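Local coordinates for protein PfEMP1 variant 1 of strain MC (Plasmodium falciparum, PDB 5LGD) that probably binds host cell surface receptors as part of a much longer protein, of which this chain is a helical DBL-family domain, at residues K54-E57 and Q58-E62; T61-G64 and K65-D68; D146-L149 and Q150-Q153. One frame throughout, in Å; residues are numbered along the deposited sequence.

Interaction 1: residues K54-E57 and Q58-E62; sequences KWVE and QKKTE
W55 and K59 form an i to i+4 CH-pi pair on helix 45-70 of this helical DBL-family domain: the aliphatic part of the lysine is laid obliquely over one face of the indole. K59 CG stands 3.6 Å from the centroid of the five-membered ring of W55, only 16° off its normal. CD follows toward the rim, 3.5 Å from W55 NE1, an indole nitrogen that is buried here and has no hydrogen-bond partner in the model. Bends at the second and third torsions of K59 let the chain hug the ring before NZ turns along the helix. K59 NZ lies 2.9 Å from E62 OE1 in a salt bridge, on the syn side of the carboxylate but 29° out of its plane; that oxygen also accepts from W14 NE1 of helix 7-29.

Smaller contacts lie on other sides of the helix. E57 O is gripped twice by T61, through its backbone N at 3.0 Å and through OG1 at 2.9 Å, the two donors coming from opposite faces of the carbonyl plane. Water 1 donates to K54 O at 2.7 Å and to Q58 OE1 at 3.2 Å, bridging the side-chain amide to the carbonyl one turn earlier. Between E57 and K60 the charges do not meet; E57 OE2 touches the methylene K60 CE at 3.4 Å.

The W55/K59 side of helix 45-70 faces helix 7-29, where W25 meets W55 edge-to-face and W14 and M18 touch K59. Helix 144-162 flanks the same turns, with E152 against W55 and V56, L149 against K59 and Q153 against K60.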
loop_
_atom_site.group_PDB
_atom_site.type_symbol
_atom_site.label_atom_id
_atom_site.label_comp_id
_atom_site.label_asym_id
_atom_site.label_seq_id
_atom_site.Cartn_x
_atom_site.Cartn_y
_atom_site.Cartn_z
ATOM N N LYS B 54 -1.243 46.434 -19.360
ATOM C CA LYS B 54 -2.609 46.114 -18.929
ATOM C C LYS B 54 -2.758 44.601 -18.776
ATOM O O LYS B 54 -3.215 44.136 -17.729
ATOM C CB LYS B 54 -3.629 46.634 -19.962
ATOM C CG LYS B 54 -5.014 46.933 -19.397
ATOM C CD LYS B 54 -6.085 46.921 -20.487
ATOM C CE LYS B 54 -7.394 47.498 -19.995
ATOM N NZ LYS B 54 -8.441 47.462 -21.051
ATOM N N TRP B 55 -2.361 43.835 -19.831
ATOM C CA TRP B 55 -2.406 42.388 -19.865
ATOM C C TRP B 55 -1.704 41.798 -18.666
ATOM O O TRP B 55 -2.270 40.901 -18.068
ATOM C CB TRP B 55 -1.754 41.871 -21.160
ATOM C CG TRP B 55 -1.667 40.378 -21.268
ATOM C CD1 TRP B 55 -2.663 39.518 -21.631
ATOM C CD2 TRP B 55 -0.501 39.576 -21.060
ATOM N NE1 TRP B 55 -2.184 38.230 -21.678
ATOM C CE2 TRP B 55 -0.852 38.239 -21.353
ATOM C CE3 TRP B 55 0.814 39.858 -20.648
ATOM C CZ2 TRP B 55 0.058 37.184 -21.229
ATOM C CZ3 TRP B 55 1.722 38.813 -20.566
ATOM C CH2 TRP B 55 1.340 37.495 -20.848
ATOM N N VAL B 56 -0.479 42.284 -18.317
ATOM C CA VAL B 56 0.313 41.793 -17.169
ATOM C C VAL B 56 -0.502 41.904 -15.869
ATOM O O VAL B 56 -0.574 40.928 -15.135
ATOM C CB VAL B 56 1.716 42.454 -17.015
ATOM C CG1 VAL B 56 2.559 41.729 -15.967
ATOM C CG2 VAL B 56 2.469 42.516 -18.331
ATOM N N GLU B 57 -1.158 43.054 -15.627
ATOM C CA GLU B 57 -1.990 43.265 -14.437
ATOM C C GLU B 57 -3.226 42.358 -14.430
ATOM O O GLU B 57 -3.514 41.772 -13.389
ATOM C CB GLU B 57 -2.345 44.747 -14.218
ATOM C CG GLU B 57 -1.695 45.350 -12.980
ATOM C CD GLU B 57 -1.944 44.638 -11.661
ATOM O OE1 GLU B 57 -3.115 44.590 -11.218
ATOM O OE2 GLU B 57 -0.966 44.124 -11.069
ATOM N N GLN B 58 -3.893 42.172 -15.596
ATOM C CA GLN B 58 -5.035 41.243 -15.776
ATOM C C GLN B 58 -4.629 39.801 -15.433
ATOM O O GLN B 58 -5.387 39.098 -14.758
ATOM C CB GLN B 58 -5.561 41.268 -17.229
ATOM C CG GLN B 58 -6.944 41.893 -17.379
ATOM C CD GLN B 58 -6.980 43.012 -18.409
ATOM O OE1 GLN B 58 -7.285 44.173 -18.092
ATOM N NE2 GLN B 58 -6.703 42.691 -19.670
ATOM N N LYS B 59 -3.435 39.353 -15.912
ATOM C CA LYS B 59 -2.958 37.989 -15.641
ATOM C C LYS B 59 -2.518 37.829 -14.185
ATOM O O LYS B 59 -2.796 36.789 -13.604
ATOM C CB LYS B 59 -1.883 37.524 -16.641
ATOM C CG LYS B 59 -2.261 37.724 -18.122
ATOM C CD LYS B 59 -2.883 36.480 -18.762
ATOM C CE LYS B 59 -4.393 36.559 -18.828
ATOM N NZ LYS B 59 -5.013 35.224 -19.112
ATOM N N LYS B 60 -1.890 38.872 -13.584
ATOM C CA LYS B 60 -1.485 38.898 -12.172
ATOM C C LYS B 60 -2.695 38.704 -11.244
ATOM O O LYS B 60 -2.601 37.965 -10.249
ATOM C CB LYS B 60 -0.782 40.226 -11.829
ATOM C CG LYS B 60 0.715 40.211 -12.175
ATOM C CD LYS B 60 1.476 41.488 -11.764
ATOM C CE LYS B 60 1.392 41.865 -10.290
ATOM N NZ LYS B 60 1.946 40.819 -9.380
ATOM N N THR B 61 -3.830 39.333 -11.610
ATOM C CA THR B 61 -5.101 39.289 -10.869
ATOM C C THR B 61 -5.778 37.936 -11.084
ATOM O O THR B 61 -6.255 37.339 -10.129
ATOM C CB THR B 61 -6.017 40.499 -11.231
ATOM O OG1 THR B 61 -5.287 41.725 -11.125
ATOM C CG2 THR B 61 -7.254 40.587 -10.344
ATOM N N GLU B 62 -5.817 37.445 -12.336
ATOM C CA GLU B 62 -6.420 36.141 -12.640
ATOM C C GLU B 62 -5.684 35.036 -11.897
ATOM O O GLU B 62 -6.323 34.153 -11.317
ATOM C CB GLU B 62 -6.424 35.870 -14.147
ATOM C CG GLU B 62 -7.608 36.513 -14.847
ATOM C CD GLU B 62 -7.546 36.546 -16.364
ATOM O OE1 GLU B 62 -6.981 35.611 -16.980
ATOM O OE2 GLU B 62 -8.077 37.522 -16.939
HETATM O O HOH W 1 -5.032 45.126 -15.959
#

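Interaction 2: residues T61-G64 and K65-D68; sequences TEWG and KIKD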
loop_
_atom_site.group_PDB
_atom_site.type_symbol
_atom_site.label_atom_id
_atom_site.label_comp_id
_atom_site.label_asym_id
_atom_site.label_seq_id
_atom_site.Cartn_x
_atom_site.Cartn_y
_atom_site.Cartn_z
ATOM N N THR B 61 -3.830 39.333 -11.610
ATOM C CA THR B 61 -5.101 39.289 -10.869
ATOM C C THR B 61 -5.778 37.936 -11.084
ATOM O O THR B 61 -6.255 37.339 -10.129
ATOM C CB THR B 61 -6.017 40.499 -11.231
ATOM O OG1 THR B 61 -5.287 41.725 -11.125
ATOM C CG2 THR B 61 -7.254 40.587 -10.344
ATOM N N GLU B 62 -5.817 37.445 -12.336
ATOM C CA GLU B 62 -6.420 36.141 -12.640
ATOM C C GLU B 62 -5.684 35.036 -11.897
ATOM O O GLU B 62 -6.323 34.153 -11.317
ATOM C CB GLU B 62 -6.424 35.870 -14.147
ATOM C CG GLU B 62 -7.608 36.513 -14.847
ATOM C CD GLU B 62 -7.546 36.546 -16.364
ATOM O OE1 GLU B 62 -6.981 35.611 -16.980
ATOM O OE2 GLU B 62 -8.077 37.522 -16.939
ATOM N N TRP B 63 -4.328 35.142 -11.870
ATOM C CA TRP B 63 -3.424 34.192 -11.220
ATOM C C TRP B 63 -3.632 34.124 -9.729
ATOM O O TRP B 63 -3.589 33.025 -9.182
ATOM C CB TRP B 63 -1.952 34.467 -11.572
ATOM C CG TRP B 63 -0.981 33.465 -11.016
ATOM C CD1 TRP B 63 0.137 33.736 -10.284
ATOM C CD2 TRP B 63 -1.002 32.042 -11.207
ATOM N NE1 TRP B 63 0.814 32.570 -10.004
ATOM C CE2 TRP B 63 0.139 31.516 -10.561
ATOM C CE3 TRP B 63 -1.892 31.151 -11.832
ATOM C CZ2 TRP B 63 0.384 30.141 -10.484
ATOM C CZ3 TRP B 63 -1.623 29.791 -11.788
ATOM C CH2 TRP B 63 -0.502 29.300 -11.115
ATOM N N GLY B 64 -3.877 35.282 -9.097
ATOM C CA GLY B 64 -4.159 35.396 -7.669
ATOM C C GLY B 64 -5.379 34.577 -7.286
ATOM O O GLY B 64 -5.356 33.837 -6.287
ATOM N N LYS B 65 -6.450 34.691 -8.102
ATOM C CA LYS B 65 -7.717 33.964 -7.925
ATOM C C LYS B 65 -7.523 32.435 -8.096
ATOM O O LYS B 65 -8.090 31.652 -7.329
ATOM C CB LYS B 65 -8.796 34.510 -8.891
ATOM C CG LYS B 65 -9.465 35.833 -8.438
ATOM C CD LYS B 65 -9.925 36.635 -9.658
ATOM C CE LYS B 65 -10.258 38.089 -9.342
ATOM N NZ LYS B 65 -11.707 38.302 -9.050
ATOM N N ILE B 66 -6.708 32.020 -9.088
ATOM C CA ILE B 66 -6.398 30.612 -9.361
ATOM C C ILE B 66 -5.595 30.029 -8.197
ATOM O O ILE B 66 -5.934 28.937 -7.735
ATOM C CB ILE B 66 -5.726 30.459 -10.743
ATOM C CG1 ILE B 66 -6.739 30.836 -11.832
ATOM C CG2 ILE B 66 -5.202 29.047 -10.960
ATOM C CD1 ILE B 66 -6.213 31.047 -13.226
ATOM N N LYS B 67 -4.584 30.776 -7.677
ATOM C CA LYS B 67 -3.768 30.314 -6.536
ATOM C C LYS B 67 -4.616 30.130 -5.304
ATOM O O LYS B 67 -4.383 29.199 -4.533
ATOM C CB LYS B 67 -2.607 31.270 -6.229
ATOM C CG LYS B 67 -1.474 31.220 -7.266
ATOM C CD LYS B 67 -0.253 31.991 -6.760
ATOM C CE LYS B 67 -0.412 33.499 -6.835
ATOM N NZ LYS B 67 0.717 34.205 -6.178
ATOM N N ASP B 68 -5.611 31.017 -5.128
ATOM C CA ASP B 68 -6.554 31.007 -4.010
ATOM C C ASP B 68 -7.410 29.750 -3.988
ATOM O O ASP B 68 -7.576 29.173 -2.915
ATOM C CB ASP B 68 -7.395 32.295 -3.988
ATOM C CG ASP B 68 -6.680 33.461 -3.325
ATOM O OD1 ASP B 68 -5.992 33.233 -2.292
ATOM O OD2 ASP B 68 -6.849 34.609 -3.799
#
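The first torsion of W63 (-176°) swings the indole out beside its own carbonyl carbon, while K67 sends CG the other way, beside its backbone N, and then bends at chi3 (-75°); together these turns bring lysine and ring into contact. The result is an i to i+4 CH-pi pair on an alpha-helix, helix 45-70 of a helical bundle. K67 CG lies 3.9 Å from the centroid of the five-membered ring of W63 and 19° off the normal, with the two side chains crossing at about a right angle. Beyond it the chain continues over the pyrrole part of the same face: K67 CD is 3.5 Å from W63 NE1, and K67 CE is equally close to W63 CD1. Both polar ends turn to D146 of helix 144-162, whose OD1 forms a salt bridge with K67 NZ and whose OD2 accepts from W63 NE1, so the aspartate ties the two together from outside.

At the six-membered end of the indole, I66 CG2 packs on W63 CZ3 at 3.7 Å, and W14 of helix 7-29 meets the same indole with its ring plane nearly parallel. Along the outer side of the helix, T61 and K65 point the same way and lie alongside each other, T61 CG2 and K65 CE 4.0 Å apart. The backbone bond that joins their turn, K65 N to T61 O, is weak. Three residues further on, D68 N donates to G64 O at 3.1 Å.

Interaction 3: residues D146-L149 and Q150-Q153; sequences DKLL and QHEQ
In the opening turns of the alpha-helix 144-162, D146 and Q150, and L148 and E152, meet in i to i+4 pairs, with the second residue of each pair leaning back on the carbonyl of the first. Besides donating its backbone N to D146 O at 2.9 Å, Q150 bends at chi2 (133°), which folds its amide group back toward that carbonyl: Q150 CD comes to 3.3 Å from D146 O. Q150 CB, meanwhile, rests on K147 O at 3.3 Å. The amide thus covers the turn rather than extending away from it.

E152 does something similar with its methylene groups. Its backbone N bonds to L148 O at 2.9 Å, nearly in line with the C=O. The first torsion (-69°) sets CG beside the backbone N, where E152 CG presses on L148 O at 3.2 Å, and a bend at chi2 then directs the carboxylate. H151 contributes mainly CB, which packs against L148 O at 3.4 Å.

The charged ends are met from neighbouring parts of the chain. E152 is buried, and its carboxylate is satisfied from helix 7-29: S22 OG hydrogen-bonds to OE1 and R26 NH2 forms a salt bridge to OE2. D146, also buried, is held by T143 OG1 on OD2 in addition to K67 and W63. Packed in this way, the helix presents L148 to M18 and L19 of helix 7-29 and E152 to F52 of helix 45-70, while H151 touches A119 and K35 in the loops.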
loop_
_atom_site.group_PDB
_atom_site.type_symbol
_atom_site.label_atom_id
_atom_site.label_comp_id
_atom_site.label_asym_id
_atom_site.label_seq_id
_atom_site.Cartn_x
_atom_site.Cartn_y
_atom_site.Cartn_z
ATOM N N ASP B 146 4.527 33.509 -11.195
ATOM C CA ASP B 146 4.735 34.748 -10.452
ATOM C C ASP B 146 6.062 35.443 -10.882
ATOM O O ASP B 146 6.055 36.636 -11.189
ATOM C CB ASP B 146 4.720 34.449 -8.957
ATOM C CG ASP B 146 3.395 33.886 -8.466
ATOM O OD1 ASP B 146 2.424 34.669 -8.345
ATOM O OD2 ASP B 146 3.359 32.688 -8.101
ATOM N N LYS B 147 7.168 34.676 -10.974
ATOM C CA LYS B 147 8.480 35.166 -11.420
ATOM C C LYS B 147 8.344 35.759 -12.826
ATOM O O LYS B 147 8.819 36.875 -13.068
ATOM C CB LYS B 147 9.507 34.016 -11.449
ATOM C CG LYS B 147 10.174 33.731 -10.105
ATOM C CD LYS B 147 11.668 34.096 -10.120
ATOM C CE LYS B 147 12.554 33.182 -10.950
ATOM N NZ LYS B 147 13.879 33.801 -11.223
ATOM N N LEU B 148 7.644 35.021 -13.736
ATOM C CA LEU B 148 7.380 35.467 -15.104
ATOM C C LEU B 148 6.524 36.706 -15.167
ATOM O O LEU B 148 6.905 37.652 -15.863
ATOM C CB LEU B 148 6.806 34.365 -16.010
ATOM C CG LEU B 148 6.638 34.796 -17.464
ATOM C CD1 LEU B 148 7.984 34.987 -18.139
ATOM C CD2 LEU B 148 5.807 33.843 -18.213
ATOM N N LEU B 149 5.397 36.741 -14.415
ATOM C CA LEU B 149 4.553 37.942 -14.373
ATOM C C LEU B 149 5.304 39.165 -13.802
ATOM O O LEU B 149 5.059 40.278 -14.253
ATOM C CB LEU B 149 3.207 37.709 -13.678
ATOM C CG LEU B 149 2.204 36.817 -14.440
ATOM C CD1 LEU B 149 0.985 36.505 -13.572
ATOM C CD2 LEU B 149 1.786 37.439 -15.804
ATOM N N GLN B 150 6.280 38.942 -12.900
ATOM C CA GLN B 150 7.131 40.004 -12.341
ATOM C C GLN B 150 8.056 40.522 -13.458
ATOM O O GLN B 150 8.167 41.738 -13.662
ATOM C CB GLN B 150 7.955 39.475 -11.152
ATOM C CG GLN B 150 7.316 39.753 -9.787
ATOM C CD GLN B 150 7.268 38.586 -8.826
ATOM O OE1 GLN B 150 8.226 37.815 -8.662
ATOM N NE2 GLN B 150 6.164 38.499 -8.095
ATOM N N HIS B 151 8.671 39.580 -14.216
ATOM C CA HIS B 151 9.548 39.883 -15.351
ATOM C C HIS B 151 8.792 40.695 -16.411
ATOM O O HIS B 151 9.343 41.651 -16.970
ATOM C CB HIS B 151 10.120 38.591 -15.963
ATOM C CG HIS B 151 10.834 38.809 -17.261
ATOM N ND1 HIS B 151 12.172 39.150 -17.295
ATOM C CD2 HIS B 151 10.355 38.775 -18.526
ATOM C CE1 HIS B 151 12.470 39.286 -18.574
ATOM N NE2 HIS B 151 11.410 39.069 -19.355
ATOM N N GLU B 152 7.530 40.319 -16.659
ATOM C CA GLU B 152 6.642 40.958 -17.627
ATOM C C GLU B 152 6.347 42.396 -17.241
ATOM O O GLU B 152 6.294 43.262 -18.109
ATOM C CB GLU B 152 5.352 40.132 -17.818
ATOM C CG GLU B 152 5.566 38.797 -18.524
ATOM C CD GLU B 152 6.112 38.862 -19.940
ATOM O OE1 GLU B 152 5.291 38.816 -20.885
ATOM O OE2 GLU B 152 7.355 38.850 -20.110
ATOM N N GLN B 153 6.178 42.648 -15.940
ATOM C CA GLN B 153 5.933 43.974 -15.380
ATOM C C GLN B 153 7.147 44.892 -15.616
ATOM O O GLN B 153 6.964 46.079 -15.865
ATOM C CB GLN B 153 5.622 43.858 -13.889
ATOM C CG GLN B 153 4.959 45.101 -13.291
ATOM C CD GLN B 153 3.498 45.202 -13.679
ATOM O OE1 GLN B 153 2.630 44.523 -13.111
ATOM N NE2 GLN B 153 3.194 46.070 -14.643
#

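Overall arrangement
Interactions 1 and 2 follow one another on helix 45-70, share T61 and E62, and have centres about 10 Å apart; each lays a lysine over the tryptophan one turn before it. Interaction 3 runs beside both on helix 144-162, its centre about 10 Å from that of interaction 1 and 14 Å from that of interaction 2. Interaction 1 meets it by packing, such as V56 CG1 to L149 O at 3.4 Å; interaction 2 meets it by a salt bridge, K67 NZ to D146 OD1 at 2.8 Å, a probable hydrogen bond and some packing. The side chain of W55 is about 5 Å from a bound TRS (Tris) molecule, probably from the crystallisation liquor.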